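Local atomic coordinates of enterotoxin SEN variant (Staphylococcus aureus, PDB entry 6KRY), a protein that probably acts as a superantigen toxin, a staphylococcal enterotoxin of the family that bridges MHC class II molecules and T-cell receptors. Residues N36-Q42 / F76-I81; N46-L50 / S62-F67; Y87-K91 / S198-E202; D150-R154 / Q205-D209. All coordinates share one frame; numbering follows the deposited sequence.

How the interactions relate
Interactions 1 and 2 both belong to the N-terminal OB-fold domain and touch: Thr40 and Asp41 both pair with Ile49 through probable backbone hydrogen bonds, so the edge link 36-42/76-81 and the hairpin 46-50/62-67 run into one sheet. The first is partly buried and mostly main chain with one water; the second is buried, with aliphatic side chains covering regular strand pairing. Interaction 4, its centre about 3 Å from the centre of the chain, depends on a buried ionic and hydroxyl cluster inside the beta-grasp domain; its Ser208 packs on Glu66 and Phe67 of interaction 2. Partly buried interaction 3 joins the two domains by ring-to-alanine packing, and its Tyr88 hydroxyl reaches Glu66.

Interaction 1: N36-Q42 / F76-I81; sequences NKISTDQ and FKGKNI
Lys37 and Ile81 hold each other through two main-chain hydrogen bonds: Lys37 N gives to Ile81 O (2.8 Å), and Ile81 N gives back to Lys37 O at the same length. A third bond uses a side chain as acceptor. Ser39 OG stands between its own backbone N and carbonyl carbon (chi1 73°), which aims it at the other segment, and it accepts from Gly78 N at 2.9 Å. Water 1 bridges the segments: it accepts from Ser39 N and donates to Phe76 O and to Lys79 O (2.7 Å), so one water serves both arms of the type II turn from Phe76 to Lys79. Packing lies outside this polar seam. Ile38 lays CD1 against the turn, 3.4 Å from Gly78 O, while Asn36 runs beside Asn80, pointing the same way, with OD1 3.4 Å from Asn80 CB. Ile81 CG1 comes within 3.5 Å of Lys37 O, and Ile81 continues inward to Val107 of strand 100-109. Asn36 and Lys37 both face Ile81, a G1 beta bulge, here at the end of strand 31-37 where the chain turns a corner in the OB-fold domain.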
loop_
_atom_site.group_PDB
_atom_site.type_symbol
_atom_site.label_atom_id
_atom_site.label_comp_id
_atom_site.label_asym_id
_atom_site.label_seq_id
_atom_site.Cartn_x
_atom_site.Cartn_y
_atom_site.Cartn_z
ATOM N N ASN A 36 -3.128 11.745 12.847
ATOM C CA ASN A 36 -3.102 12.083 14.283
ATOM C C ASN A 36 -4.204 11.322 15.038
ATOM O O ASN A 36 -5.015 11.901 15.753
ATOM C CB ASN A 36 -3.194 13.599 14.522
ATOM C CG ASN A 36 -2.832 14.024 15.936
ATOM O OD1 ASN A 36 -2.296 13.236 16.733
ATOM N ND2 ASN A 36 -3.140 15.277 16.273
ATOM N N LYS A 37 -4.176 10.000 14.897
ATOM C CA LYS A 37 -5.073 9.120 15.599
ATOM C C LYS A 37 -4.291 8.396 16.691
ATOM O O LYS A 37 -3.091 8.479 16.761
ATOM C CB LYS A 37 -5.685 8.139 14.602
ATOM C CG LYS A 37 -6.334 8.780 13.373
ATOM C CD LYS A 37 -7.488 9.641 13.785
ATOM C CE LYS A 37 -8.410 10.053 12.664
ATOM N NZ LYS A 37 -9.387 11.056 13.137
ATOM N N ILE A 38 -5.004 7.660 17.548
ATOM C CA ILE A 38 -4.386 6.947 18.665
ATOM C C ILE A 38 -5.177 5.663 18.888
ATOM O O ILE A 38 -6.432 5.680 18.926
ATOM C CB ILE A 38 -4.328 7.848 19.928
ATOM C CG1 ILE A 38 -3.581 7.183 21.091
ATOM C CG2 ILE A 38 -5.709 8.308 20.365
ATOM C CD1 ILE A 38 -3.111 8.179 22.163
ATOM N N SER A 39 -4.466 4.560 19.102
ATOM C CA SER A 39 -5.112 3.289 19.387
ATOM C C SER A 39 -5.517 3.195 20.858
ATOM O O SER A 39 -4.825 3.698 21.773
ATOM C CB SER A 39 -4.250 2.111 18.953
ATOM O OG SER A 39 -3.137 1.925 19.797
ATOM N N THR A 40 -6.652 2.514 21.089
ATOM C CA THR A 40 -7.222 2.392 22.438
ATOM C C THR A 40 -7.589 0.942 22.814
ATOM O O THR A 40 -7.993 0.706 23.937
ATOM C CB THR A 40 -8.456 3.291 22.607
ATOM O OG1 THR A 40 -9.403 3.029 21.579
ATOM C CG2 THR A 40 -8.103 4.760 22.610
ATOM N N ASP A 41 -7.352 -0.021 21.925
ATOM C CA ASP A 41 -7.588 -1.462 22.247
ATOM C C ASP A 41 -6.688 -2.319 21.357
ATOM O O ASP A 41 -5.904 -1.799 20.529
ATOM C CB ASP A 41 -9.077 -1.826 22.183
ATOM C CG ASP A 41 -9.560 -2.982 23.092
ATOM O OD1 ASP A 41 -8.762 -3.938 23.409
ATOM O OD2 ASP A 41 -10.759 -2.920 23.527
ATOM N N GLN A 42 -6.793 -3.638 21.548
ATOM C CA GLN A 42 -5.901 -4.566 20.946
ATOM C C GLN A 42 -6.554 -5.950 21.052
ATOM O O GLN A 42 -7.158 -6.240 22.070
ATOM C CB GLN A 42 -4.591 -4.503 21.713
ATOM C CG GLN A 42 -3.603 -5.521 21.301
ATOM C CD GLN A 42 -2.247 -5.227 21.901
ATOM O OE1 GLN A 42 -2.110 -5.097 23.128
ATOM N NE2 GLN A 42 -1.270 -4.994 21.032
ATOM N N PHE A 76 3.812 1.369 18.257
ATOM C CA PHE A 76 2.768 2.290 17.856
ATOM C C PHE A 76 1.552 2.324 18.794
ATOM O O PHE A 76 0.820 3.345 18.757
ATOM C CB PHE A 76 2.328 1.978 16.427
ATOM C CG PHE A 76 3.461 2.102 15.447
ATOM C CD1 PHE A 76 4.073 3.333 15.238
ATOM C CD2 PHE A 76 3.909 0.997 14.745
ATOM C CE1 PHE A 76 5.144 3.436 14.355
ATOM C CE2 PHE A 76 4.962 1.112 13.844
ATOM C CZ PHE A 76 5.564 2.335 13.643
ATOM N N LYS A 77 1.333 1.316 19.666
ATOM C CA LYS A 77 0.103 1.309 20.446
ATOM C C LYS A 77 0.074 2.517 21.398
ATOM O O LYS A 77 1.050 2.819 22.108
ATOM C CB LYS A 77 -0.128 -0.038 21.151
ATOM C CG LYS A 77 0.828 -0.433 22.260
ATOM C CD LYS A 77 0.242 -1.586 23.085
ATOM C CE LYS A 77 0.849 -1.719 24.465
ATOM N NZ LYS A 77 1.884 -2.782 24.506
ATOM N N GLY A 78 -1.039 3.253 21.364
ATOM C CA GLY A 78 -1.257 4.386 22.283
ATOM C C GLY A 78 -0.382 5.601 21.997
ATOM O O GLY A 78 -0.288 6.483 22.855
ATOM N N LYS A 79 0.243 5.672 20.805
ATOM C CA LYS A 79 0.961 6.847 20.357
ATOM C C LYS A 79 0.149 7.552 19.280
ATOM O O LYS A 79 -0.658 6.926 18.594
ATOM C CB LYS A 79 2.345 6.442 19.837
ATOM C CG LYS A 79 3.207 5.698 20.856
ATOM C CD LYS A 79 4.682 5.979 20.763
ATOM C CE LYS A 79 5.556 5.069 21.613
ATOM N NZ LYS A 79 4.928 4.748 22.916
ATOM N N ASN A 80 0.398 8.850 19.087
ATOM C CA ASN A 80 -0.229 9.564 17.977
ATOM C C ASN A 80 0.369 9.058 16.661
ATOM O O ASN A 80 1.581 9.098 16.515
ATOM C CB ASN A 80 -0.053 11.071 18.097
ATOM C CG ASN A 80 -0.596 11.684 19.375
ATOM O OD1 ASN A 80 -0.001 12.637 19.882
ATOM N ND2 ASN A 80 -1.663 11.158 19.943
ATOM N N ILE A 81 -0.474 8.606 15.726
ATOM C CA ILE A 81 -0.038 7.978 14.497
ATOM C C ILE A 81 -0.839 8.537 13.309
ATOM O O ILE A 81 -1.965 9.007 13.444
ATOM C CB ILE A 81 -0.142 6.429 14.587
ATOM C CG1 ILE A 81 -1.545 5.953 14.987
ATOM C CG2 ILE A 81 0.872 5.846 15.546
ATOM C CD1 ILE A 81 -1.703 4.431 14.857
HETATM O O HOH W 1 -1.755 4.464 18.439
#

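Interaction 2: N46-L50 / S62-F67; sequences NTIIL and SLKVEF
Ile48 lies along Val65, both pointing the same way, with Ile48 CG1 3.9 Å from Val65 CB. The branch gets there because CG1 sits between the backbone N and the carbonyl carbon (chi1 67°), and its CD1 then runs on to the edge of the Phe67 ring, 4.0 Å from CE2. Val65 CG1 covers one face of that ring, offset toward the rim. Further along the sheet face of Ile48 and Val65, Leu50 CD1 meets Val65 CG2 at 4.1 Å, and Ile81 and Ile83 of strand 81-84 pack on Leu50 from beyond the hairpin. On the face of Thr47 and Ile49, the aliphatic chain of Lys64 crosses both obliquely: CG lies 3.9 Å from Ile49 CG1, and CD reaches Thr47 CG2. Its ammonium goes on to Val93 O and makes a long ion pair with Glu66, whose OE2 is bound by Tyr88.

Beneath the side chains the backbones pair in antiparallel fashion, the short strand segments at 162°. Ile48 and Val65 exchange two bonds, as do Leu50 and Leu63, the Leu50 N to Leu63 O bond being nearly straight at 174°. Phe67 N adds one more to Asn46 O (2.9 Å). The two strands form a beta hairpin, and strand 60-66 pairs on its far side with strand 100-109, part of the curled sheet of the OB-fold domain in this toxin family.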
loop_
_atom_site.group_PDB
_atom_site.type_symbol
_atom_site.label_atom_id
_atom_site.label_comp_id
_atom_site.label_asym_id
_atom_site.label_seq_id
_atom_site.Cartn_x
_atom_site.Cartn_y
_atom_site.Cartn_z
ATOM N N ASN A 46 -0.046 -8.507 17.941
ATOM C CA ASN A 46 0.508 -7.819 16.762
ATOM C C ASN A 46 -0.534 -6.892 16.099
ATOM O O ASN A 46 -0.317 -6.497 14.967
ATOM C CB ASN A 46 1.038 -8.832 15.740
ATOM C CG ASN A 46 0.007 -9.856 15.290
ATOM O OD1 ASN A 46 -1.139 -9.864 15.726
ATOM N ND2 ASN A 46 0.386 -10.717 14.364
ATOM N N THR A 47 -1.601 -6.496 16.819
ATOM C CA THR A 47 -2.632 -5.597 16.332
ATOM C C THR A 47 -2.774 -4.401 17.266
ATOM O O THR A 47 -2.375 -4.451 18.420
ATOM C CB THR A 47 -4.009 -6.264 16.252
ATOM O OG1 THR A 47 -4.472 -6.573 17.585
ATOM C CG2 THR A 47 -3.966 -7.489 15.355
ATOM N N ILE A 48 -3.319 -3.311 16.725
ATOM C CA ILE A 48 -3.838 -2.215 17.479
ATOM C C ILE A 48 -5.192 -1.823 16.877
ATOM O O ILE A 48 -5.449 -2.023 15.691
ATOM C CB ILE A 48 -2.847 -1.021 17.493
ATOM C CG1 ILE A 48 -2.671 -0.385 16.110
ATOM C CG2 ILE A 48 -1.507 -1.404 18.097
ATOM C CD1 ILE A 48 -1.655 0.747 16.064
ATOM N N ILE A 49 -6.099 -1.332 17.740
ATOM C CA ILE A 49 -7.426 -0.980 17.359
ATOM C C ILE A 49 -7.685 0.488 17.672
ATOM O O ILE A 49 -7.417 0.982 18.769
ATOM C CB ILE A 49 -8.459 -1.927 18.005
ATOM C CG1 ILE A 49 -8.255 -3.357 17.485
ATOM C CG2 ILE A 49 -9.881 -1.443 17.740
ATOM C CD1 ILE A 49 -8.974 -4.394 18.250
ATOM N N LEU A 50 -8.215 1.170 16.656
ATOM C CA LEU A 50 -8.564 2.581 16.676
ATOM C C LEU A 50 -10.066 2.754 16.483
ATOM O O LEU A 50 -10.664 2.117 15.599
ATOM C CB LEU A 50 -7.851 3.307 15.545
ATOM C CG LEU A 50 -6.340 3.322 15.663
ATOM C CD1 LEU A 50 -5.752 2.194 14.846
ATOM C CD2 LEU A 50 -5.804 4.669 15.247
ATOM N N SER A 62 -14.621 1.345 13.324
ATOM C CA SER A 62 -13.348 1.025 13.973
ATOM C C SER A 62 -12.357 0.468 12.950
ATOM O O SER A 62 -12.757 -0.025 11.915
ATOM C CB SER A 62 -13.532 0.035 15.111
ATOM O OG SER A 62 -14.356 0.575 16.136
ATOM N N LEU A 63 -11.068 0.556 13.279
ATOM C CA LEU A 63 -10.010 0.080 12.393
ATOM C C LEU A 63 -9.040 -0.778 13.205
ATOM O O LEU A 63 -8.511 -0.304 14.225
ATOM C CB LEU A 63 -9.226 1.276 11.835
ATOM C CG LEU A 63 -8.154 0.889 10.822
ATOM C CD1 LEU A 63 -8.790 0.293 9.568
ATOM C CD2 LEU A 63 -7.285 2.088 10.483
ATOM N N LYS A 64 -8.733 -1.965 12.685
ATOM C CA LYS A 64 -7.698 -2.760 13.306
ATOM C C LYS A 64 -6.523 -2.773 12.338
ATOM O O LYS A 64 -6.662 -3.074 11.162
ATOM C CB LYS A 64 -8.204 -4.179 13.571
ATOM C CG LYS A 64 -7.171 -5.091 14.212
ATOM C CD LYS A 64 -7.693 -6.456 14.579
ATOM C CE LYS A 64 -7.803 -7.367 13.401
ATOM N NZ LYS A 64 -8.220 -8.706 13.844
ATOM N N VAL A 65 -5.374 -2.359 12.831
ATOM C CA VAL A 65 -4.130 -2.469 12.089
ATOM C C VAL A 65 -3.410 -3.732 12.546
ATOM O O VAL A 65 -3.232 -3.965 13.751
ATOM C CB VAL A 65 -3.232 -1.231 12.297
ATOM C CG1 VAL A 65 -1.934 -1.374 11.518
ATOM C CG2 VAL A 65 -3.964 0.047 11.913
ATOM N N GLU A 66 -2.975 -4.508 11.548
ATOM C CA GLU A 66 -2.256 -5.751 11.737
ATOM C C GLU A 66 -0.804 -5.580 11.266
ATOM O O GLU A 66 -0.562 -5.150 10.126
ATOM C CB GLU A 66 -2.935 -6.884 10.965
ATOM C CG GLU A 66 -4.355 -7.173 11.406
ATOM C CD GLU A 66 -5.227 -8.015 10.461
ATOM O OE1 GLU A 66 -5.842 -8.995 10.952
ATOM O OE2 GLU A 66 -5.374 -7.641 9.260
ATOM N N PHE A 67 0.136 -5.986 12.135
ATOM C CA PHE A 67 1.555 -5.945 11.892
ATOM C C PHE A 67 2.069 -7.382 11.935
ATOM O O PHE A 67 1.327 -8.245 12.410
ATOM C CB PHE A 67 2.309 -5.166 12.948
ATOM C CG PHE A 67 1.896 -3.728 13.102
ATOM C CD1 PHE A 67 2.293 -2.770 12.185
ATOM C CD2 PHE A 67 1.107 -3.341 14.177
ATOM C CE1 PHE A 67 1.876 -1.455 12.329
ATOM C CE2 PHE A 67 0.690 -2.028 14.324
ATOM C CZ PHE A 67 1.104 -1.088 13.409
#

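Interaction 3: Y87-K91 / S198-E202; sequences YYGNK and SVGAE
Ala201 and Tyr88 make most of this contact. Ala201 sits squarely over one face of the Tyr88 ring: its CA is 3.7 Å from the ring centroid and only 9° off the normal, a CH-pi contact. The methyl is displaced toward the phenol end of the same face, with CB 3.6 Å from Tyr88 CE1 and nearly as close to CZ. Tyr88 can offer a full face because its CG is held between the backbone N and the carbonyl carbon (chi1 71°) and chi2 of 88° turns the ring broadside to the helix start. Just before Ala201, Gly200 brings its C to 4.2 Å from Tyr88 CD2, and its lack of a side chain keeps the approach unobstructed.

Val199 is the third partner. It occupies the N-cap position of the short helix, and its CG1 meets the amide of Asn90, 3.8 Å from ND2, the two side chains crossing at about a right angle. No direct hydrogen bond links the segments. Water 2 does so instead, accepting from Ala201 N (3.0 Å) and donating to Asn90 O (3.1 Å), which gives a partner to an amide in the first turn of the helix. Lys91 adds only its CB, near the Ala201 methyl, before its chain leads away.

The hydroxyl of Tyr88 continues past Ala201 to Glu66 on strand 60-66. Helix 200-203 of the beta-grasp domain is thus laid against the end of strand 86-88 of the OB-fold domain, with the Ala201 carbonyl held by Tyr104 OH of strand 100-109.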
loop_
_atom_site.group_PDB
_atom_site.type_symbol
_atom_site.label_atom_id
_atom_site.label_comp_id
_atom_site.label_asym_id
_atom_site.label_seq_id
_atom_site.Cartn_x
_atom_site.Cartn_y
_atom_site.Cartn_z
ATOM N N TYR A 87 -7.529 -0.997 2.874
ATOM C CA TYR A 87 -8.230 -1.737 3.914
ATOM C C TYR A 87 -9.145 -2.796 3.300
ATOM O O TYR A 87 -9.431 -2.823 2.089
ATOM C CB TYR A 87 -9.025 -0.781 4.816
ATOM C CG TYR A 87 -10.125 -0.056 4.099
ATOM C CD1 TYR A 87 -11.368 -0.643 3.932
ATOM C CD2 TYR A 87 -9.906 1.167 3.509
ATOM C CE1 TYR A 87 -12.356 -0.037 3.175
ATOM C CE2 TYR A 87 -10.896 1.810 2.783
ATOM C CZ TYR A 87 -12.128 1.210 2.626
ATOM O OH TYR A 87 -13.117 1.808 1.895
ATOM N N TYR A 88 -9.602 -3.692 4.186
ATOM C CA TYR A 88 -10.524 -4.728 3.841
ATOM C C TYR A 88 -11.544 -4.899 4.965
ATOM O O TYR A 88 -11.278 -4.618 6.131
ATOM C CB TYR A 88 -9.758 -6.014 3.536
ATOM C CG TYR A 88 -9.137 -6.695 4.731
ATOM C CD1 TYR A 88 -9.876 -7.607 5.442
ATOM C CD2 TYR A 88 -7.800 -6.540 5.065
ATOM C CE1 TYR A 88 -9.348 -8.284 6.522
ATOM C CE2 TYR A 88 -7.251 -7.214 6.159
ATOM C CZ TYR A 88 -8.032 -8.095 6.879
ATOM O OH TYR A 88 -7.626 -8.788 7.976
ATOM N N GLY A 89 -12.739 -5.352 4.580
ATOM C CA GLY A 89 -13.839 -5.573 5.513
ATOM C C GLY A 89 -14.124 -7.055 5.737
ATOM O O GLY A 89 -14.466 -7.439 6.864
ATOM N N ASN A 90 -13.988 -7.871 4.678
ATOM C CA ASN A 90 -14.270 -9.319 4.662
ATOM C C ASN A 90 -13.158 -10.072 5.391
ATOM O O ASN A 90 -12.010 -9.919 5.028
ATOM C CB ASN A 90 -14.413 -9.785 3.203
ATOM C CG ASN A 90 -14.407 -11.286 2.956
ATOM O OD1 ASN A 90 -15.000 -12.041 3.724
ATOM N ND2 ASN A 90 -13.819 -11.734 1.846
ATOM N N LYS A 91 -13.527 -10.927 6.364
ATOM C CA LYS A 91 -12.589 -11.711 7.234
ATOM C C LYS A 91 -11.992 -10.807 8.325
ATOM O O LYS A 91 -11.054 -11.246 9.022
ATOM C CB LYS A 91 -11.376 -12.348 6.525
ATOM C CG LYS A 91 -11.610 -13.057 5.192
ATOM C CD LYS A 91 -12.277 -14.414 5.306
ATOM C CE LYS A 91 -13.790 -14.338 5.352
ATOM N NZ LYS A 91 -14.374 -15.426 6.175
ATOM N N SER A 198 -6.808 -14.538 -2.782
ATOM C CA SER A 198 -7.944 -14.168 -3.638
ATOM C C SER A 198 -8.821 -13.031 -3.077
ATOM O O SER A 198 -9.773 -12.613 -3.737
ATOM C CB SER A 198 -8.754 -15.388 -3.931
ATOM O OG SER A 198 -9.369 -15.837 -2.747
ATOM N N VAL A 199 -8.518 -12.530 -1.878
ATOM C CA VAL A 199 -9.232 -11.404 -1.281
ATOM C C VAL A 199 -8.209 -10.434 -0.660
ATOM O O VAL A 199 -7.074 -10.780 -0.428
ATOM C CB VAL A 199 -10.241 -11.857 -0.209
ATOM C CG1 VAL A 199 -11.343 -12.698 -0.820
ATOM C CG2 VAL A 199 -9.581 -12.635 0.910
ATOM N N GLY A 200 -8.661 -9.218 -0.367
ATOM C CA GLY A 200 -7.839 -8.172 0.269
ATOM C C GLY A 200 -7.058 -8.626 1.507
ATOM O O GLY A 200 -5.889 -8.259 1.642
ATOM N N ALA A 201 -7.666 -9.411 2.393
ATOM C CA ALA A 201 -7.016 -9.945 3.617
ATOM C C ALA A 201 -5.747 -10.713 3.262
ATOM O O ALA A 201 -4.844 -10.845 4.057
ATOM C CB ALA A 201 -7.949 -10.826 4.411
ATOM N N GLU A 202 -5.695 -11.288 2.062
ATOM C CA GLU A 202 -4.511 -11.958 1.635
ATOM C C GLU A 202 -3.653 -11.052 0.743
ATOM O O GLU A 202 -2.468 -11.059 0.879
ATOM C CB GLU A 202 -4.912 -13.224 0.888
ATOM C CG GLU A 202 -5.749 -14.183 1.736
ATOM C CD GLU A 202 -6.283 -15.363 0.937
ATOM O OE1 GLU A 202 -6.957 -15.131 -0.089
ATOM O OE2 GLU A 202 -6.002 -16.534 1.326
HETATM O O HOH W 2 -10.689 -9.386 2.324
#

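Interaction 4: D150-R154 / Q205-D209; sequences DTKVR and QFYSD
Tyr207 and Asp150 supply the one direct hydrogen bond between the segments: Tyr207 OH donates to Asp150 OD2 at a short 2.5 Å. The hydroxyl approaches from above the carboxylate, 48° out of its plane, while OD2 lies in the plane of the tyrosine ring at its edge; the two flat groups stand 79° apart. Water 3 makes a second tie, donating to Tyr207 OH (2.6 Å) and to Thr151 OG1 (2.8 Å), so the phenol oxygen is both donor and acceptor.

The ionic part lies within the helix. Arg154, one turn after Asp150, grips it side-on, with NE to OD1 at 2.8 Å and NH2 to OD2 at 2.9 Å. OD1 lies in the guanidinium plane but OD2 is tilted from it, so the pair is twisted. Tyr207 OH sits over one face of the guanidinium, 4.1 Å from Arg154 NH2. Asp150 points its carboxylate at Tyr207 with CG trans to the backbone N (chi1 -165°).

The aromatic packing is offset. Phe206 brings CZ to 4.1 Å from Arg154 NH2, and the same CZ rests over a face of the Tyr207 ring, toward its rim. Tyr190 of strand 188-191 meets Phe206 edge to face and also touches Asp150 and Arg154; Asp150 touches Ile176 and Phe178 of strand 173-180 as well.

In this buried setting OD2 takes two donors, the arginine and the phenol, and OD1 takes NE. The carboxylate's charge is therefore probably balanced by Arg154, with the short phenol bond adding to its stabilisation, and this polar cluster fastens helix 146-161 of the beta-grasp domain to the 3-10 segment 205-207.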
loop_
_atom_site.group_PDB
_atom_site.type_symbol
_atom_site.label_atom_id
_atom_site.label_comp_id
_atom_site.label_asym_id
_atom_site.label_seq_id
_atom_site.Cartn_x
_atom_site.Cartn_y
_atom_site.Cartn_z
ATOM N N ASP A 150 3.792 2.810 -2.875
ATOM C CA ASP A 150 3.400 1.738 -3.782
ATOM C C ASP A 150 1.943 1.937 -4.227
ATOM O O ASP A 150 1.620 1.864 -5.409
ATOM C CB ASP A 150 3.602 0.380 -3.114
ATOM C CG ASP A 150 3.588 -0.830 -4.019
ATOM O OD1 ASP A 150 3.732 -0.662 -5.250
ATOM O OD2 ASP A 150 3.442 -1.945 -3.457
ATOM N N THR A 151 1.055 2.204 -3.278
ATOM C CA THR A 151 -0.334 2.329 -3.580
ATOM C C THR A 151 -0.578 3.525 -4.504
ATOM O O THR A 151 -1.308 3.399 -5.474
ATOM C CB THR A 151 -1.174 2.483 -2.309
ATOM O OG1 THR A 151 -0.997 1.317 -1.517
ATOM C CG2 THR A 151 -2.633 2.664 -2.641
ATOM N N LYS A 152 0.039 4.677 -4.194
ATOM C CA LYS A 152 -0.114 5.876 -5.015
ATOM C C LYS A 152 0.396 5.652 -6.450
ATOM O O LYS A 152 -0.279 6.018 -7.438
ATOM C CB LYS A 152 0.603 7.039 -4.340
ATOM C CG LYS A 152 -0.148 7.595 -3.152
ATOM C CD LYS A 152 0.563 8.720 -2.467
ATOM C CE LYS A 152 -0.368 9.373 -1.468
ATOM N NZ LYS A 152 0.341 10.261 -0.509
ATOM N N VAL A 153 1.524 4.958 -6.594
ATOM C CA VAL A 153 2.012 4.570 -7.932
ATOM C C VAL A 153 1.039 3.601 -8.639
ATOM O O VAL A 153 0.699 3.810 -9.824
ATOM C CB VAL A 153 3.413 3.946 -7.842
ATOM C CG1 VAL A 153 3.908 3.401 -9.167
ATOM C CG2 VAL A 153 4.398 4.984 -7.371
ATOM N N ARG A 154 0.630 2.531 -7.954
ATOM C CA ARG A 154 -0.189 1.523 -8.564
ATOM C C ARG A 154 -1.522 2.127 -9.034
ATOM O O ARG A 154 -2.009 1.771 -10.138
ATOM C CB ARG A 154 -0.372 0.335 -7.632
ATOM C CG ARG A 154 0.870 -0.526 -7.518
ATOM C CD ARG A 154 0.598 -1.818 -6.780
ATOM N NE ARG A 154 1.843 -2.415 -6.307
ATOM C CZ ARG A 154 2.036 -3.694 -6.101
ATOM N NH1 ARG A 154 1.212 -4.594 -6.618
ATOM N NH2 ARG A 154 3.071 -4.060 -5.365
ATOM N N GLN A 205 -1.357 -8.611 2.848
ATOM C CA GLN A 205 -0.666 -9.060 4.055
ATOM C C GLN A 205 0.845 -8.738 4.020
ATOM O O GLN A 205 1.442 -8.503 5.071
ATOM C CB GLN A 205 -0.925 -10.554 4.303
ATOM C CG GLN A 205 -0.242 -11.073 5.556
ATOM C CD GLN A 205 -0.677 -12.489 5.846
ATOM O OE1 GLN A 205 -1.394 -13.102 5.051
ATOM N NE2 GLN A 205 -0.280 -12.998 7.006
ATOM N N PHE A 206 1.452 -8.664 2.841
ATOM C CA PHE A 206 2.883 -8.387 2.769
ATOM C C PHE A 206 3.232 -6.996 3.316
ATOM O O PHE A 206 4.412 -6.765 3.689
ATOM C CB PHE A 206 3.451 -8.568 1.352
ATOM C CG PHE A 206 3.078 -7.539 0.316
ATOM C CD1 PHE A 206 1.807 -7.517 -0.249
ATOM C CD2 PHE A 206 4.013 -6.626 -0.138
ATOM C CE1 PHE A 206 1.477 -6.609 -1.245
ATOM C CE2 PHE A 206 3.685 -5.732 -1.134
ATOM C CZ PHE A 206 2.422 -5.695 -1.668
ATOM N N TYR A 207 2.262 -6.075 3.356
ATOM C CA TYR A 207 2.498 -4.729 3.912
ATOM C C TYR A 207 2.591 -4.736 5.455
ATOM O O TYR A 207 2.841 -3.665 6.047
ATOM C CB TYR A 207 1.405 -3.771 3.443
ATOM C CG TYR A 207 1.426 -3.419 1.984
ATOM C CD1 TYR A 207 2.595 -3.024 1.347
ATOM C CD2 TYR A 207 0.248 -3.354 1.259
ATOM C CE1 TYR A 207 2.585 -2.661 0.003
ATOM C CE2 TYR A 207 0.227 -2.996 -0.080
ATOM C CZ TYR A 207 1.406 -2.643 -0.718
ATOM O OH TYR A 207 1.400 -2.317 -2.054
ATOM N N SER A 208 2.369 -5.911 6.097
ATOM C CA SER A 208 2.336 -6.051 7.546
ATOM C C SER A 208 3.718 -5.787 8.161
ATOM O O SER A 208 3.779 -5.532 9.363
ATOM C CB SER A 208 1.749 -7.393 7.984
ATOM O OG SER A 208 2.656 -8.428 7.699
ATOM N N ASP A 209 4.780 -5.748 7.335
ATOM C CA ASP A 209 6.118 -5.446 7.799
ATOM C C ASP A 209 6.272 -3.958 8.123
ATOM O O ASP A 209 7.249 -3.560 8.772
ATOM C CB ASP A 209 7.219 -5.909 6.838
ATOM C CG ASP A 209 7.240 -5.218 5.479
ATOM O OD1 ASP A 209 6.426 -4.329 5.275
ATOM O OD2 ASP A 209 8.091 -5.608 4.607
HETATM O O HOH W 3 -0.596 -0.968 -3.145
#